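Local coordinates for fiber protein (Snake adenovirus 1, PDB 4UMI), which probably forms the trimeric spikes at the capsid vertices and attaches the virus to its host receptor through the fiber head, at residues Trp168-Pro173 and Gly177-Asp182. Numbering follows the deposited sequence.
Sequences WLIAFP and GIVSVD
G177 and I170 face each other as an antiparallel hydrogen-bonded pair, and here the bump belongs to I170. Its methyl CG2 reaches to 3.5 Å from G177 O and 3.7 Å from G177 C, lying over the glycine backbone, where a residue without a side chain lets it settle. With CG1 anti to the backbone N (chi1 -175°), CG2 is the branch left to make this touch, and it also meets V179 CG2 at 4.2 Å. V179, beta-branched and suited to a strand, packs its CB 4.1 Å from W168 CB, while V179 O lies in the plane of the indole at its edge, 3.5 Å from W168 CD1. The ring itself reaches past the hairpin: NE1 hydrogen-bonds to L160 O, H163 packs edge-to-face with the indole and F159 meets it nearly parallel. I170, V179 and W168 thus fill the interior with A138 and L136 of strand 131-140. On the other face L169 CD1 touches I178 CG1 at 4.2 Å, and L169 also packs on P173 of a neighbouring subunit. Paired backbone bonds at W168–V179 and I170–G177 flank the non-hydrogen-bonded pair L169–I178. This is an antiparallel beta hairpin, one face turned to the core of the fiber head's beta sandwich.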
# COMPACT_ATOMS: atom_id res chain seq x y z
N TRP A 168 -11.67 -10.51 -1.72
CA TRP A 168 -10.49 -9.65 -1.69
C TRP A 168 -9.46 -10.25 -0.74
O TRP A 168 -9.62 -10.22 0.47
CB TRP A 168 -10.87 -8.28 -1.18
CG TRP A 168 -11.94 -7.57 -1.99
CD1 TRP A 168 -13.25 -7.94 -2.12
CD2 TRP A 168 -11.76 -6.39 -2.80
NE1 TRP A 168 -13.90 -7.05 -2.94
CE2 TRP A 168 -13.02 -6.09 -3.38
CE3 TRP A 168 -10.68 -5.55 -3.08
CZ2 TRP A 168 -13.20 -5.00 -4.27
CZ3 TRP A 168 -10.86 -4.48 -3.96
CH2 TRP A 168 -12.12 -4.22 -4.53
N LEU A 169 -8.37 -10.69 -1.31
CA LEU A 169 -7.24 -11.19 -0.57
C LEU A 169 -6.46 -10.00 -0.07
O LEU A 169 -6.13 -9.11 -0.85
CB LEU A 169 -6.40 -12.08 -1.49
CG LEU A 169 -5.18 -12.72 -0.91
CD1 LEU A 169 -5.55 -13.69 0.21
CD2 LEU A 169 -4.38 -13.44 -2.00
N ILE A 170 -6.20 -9.92 1.23
CA ILE A 170 -5.62 -8.76 1.84
C ILE A 170 -4.53 -9.11 2.82
O ILE A 170 -4.71 -9.97 3.67
CB ILE A 170 -6.71 -7.87 2.46
CG1 ILE A 170 -6.14 -6.56 3.01
CG2 ILE A 170 -7.53 -8.58 3.51
CD1 ILE A 170 -7.18 -5.46 3.17
N ALA A 171 -3.38 -8.47 2.72
CA ALA A 171 -2.29 -8.64 3.64
C ALA A 171 -2.32 -7.60 4.75
O ALA A 171 -2.35 -6.41 4.49
CB ALA A 171 -0.95 -8.56 2.93
N PHE A 172 -2.25 -8.06 5.99
CA PHE A 172 -2.02 -7.22 7.16
C PHE A 172 -0.62 -7.53 7.70
O PHE A 172 -0.03 -8.53 7.27
CB PHE A 172 -3.10 -7.51 8.23
CG PHE A 172 -4.49 -7.14 7.84
CD1 PHE A 172 -4.88 -5.80 7.82
CD2 PHE A 172 -5.41 -8.10 7.47
CE1 PHE A 172 -6.19 -5.44 7.50
CE2 PHE A 172 -6.70 -7.71 7.13
CZ PHE A 172 -7.07 -6.40 7.12
N PRO A 173 -0.11 -6.77 8.64
CA PRO A 173 1.27 -7.04 9.03
C PRO A 173 1.48 -8.43 9.61
O PRO A 173 2.50 -9.07 9.34
CB PRO A 173 1.57 -5.95 10.04
CG PRO A 173 0.76 -4.80 9.55
CD PRO A 173 -0.56 -5.44 9.08
N GLY A 177 -5.92 -11.99 5.18
CA GLY A 177 -7.36 -12.09 5.26
C GLY A 177 -8.02 -12.22 3.91
O GLY A 177 -7.39 -12.00 2.85
N ILE A 178 -9.29 -12.56 3.95
CA ILE A 178 -10.13 -12.55 2.77
C ILE A 178 -11.40 -11.80 3.14
O ILE A 178 -12.07 -12.17 4.08
CB ILE A 178 -10.50 -13.95 2.24
CG1 ILE A 178 -9.27 -14.74 1.77
CG2 ILE A 178 -11.51 -13.84 1.13
CD1 ILE A 178 -9.54 -16.23 1.66
N VAL A 179 -11.71 -10.74 2.38
CA VAL A 179 -12.93 -10.01 2.58
C VAL A 179 -13.94 -10.38 1.50
O VAL A 179 -13.61 -10.44 0.32
CB VAL A 179 -12.69 -8.49 2.49
CG1 VAL A 179 -13.98 -7.71 2.64
CG2 VAL A 179 -11.73 -8.01 3.56
N SER A 180 -15.17 -10.64 1.92
CA SER A 180 -16.26 -10.90 0.97
C SER A 180 -17.54 -10.34 1.58
O SER A 180 -17.59 -9.95 2.75
CB SER A 180 -16.38 -12.40 0.73
OG SER A 180 -16.75 -13.08 1.91
N VAL A 181 -18.58 -10.24 0.76
CA VAL A 181 -19.86 -9.77 1.25
C VAL A 181 -20.97 -10.71 0.74
O VAL A 181 -20.89 -11.20 -0.38
CB VAL A 181 -20.11 -8.29 0.86
CG1 VAL A 181 -20.25 -8.12 -0.65
CG2 VAL A 181 -21.29 -7.69 1.59
N ASP A 182 -21.97 -10.92 1.58
CA ASP A 182 -23.13 -11.74 1.19
C ASP A 182 -24.35 -11.14 1.83
O ASP A 182 -24.42 -11.00 3.06
CB ASP A 182 -22.90 -13.18 1.62
CG ASP A 182 -23.96 -14.14 1.12
OD1 ASP A 182 -24.72 -13.80 0.20
OD2 ASP A 182 -23.98 -15.26 1.66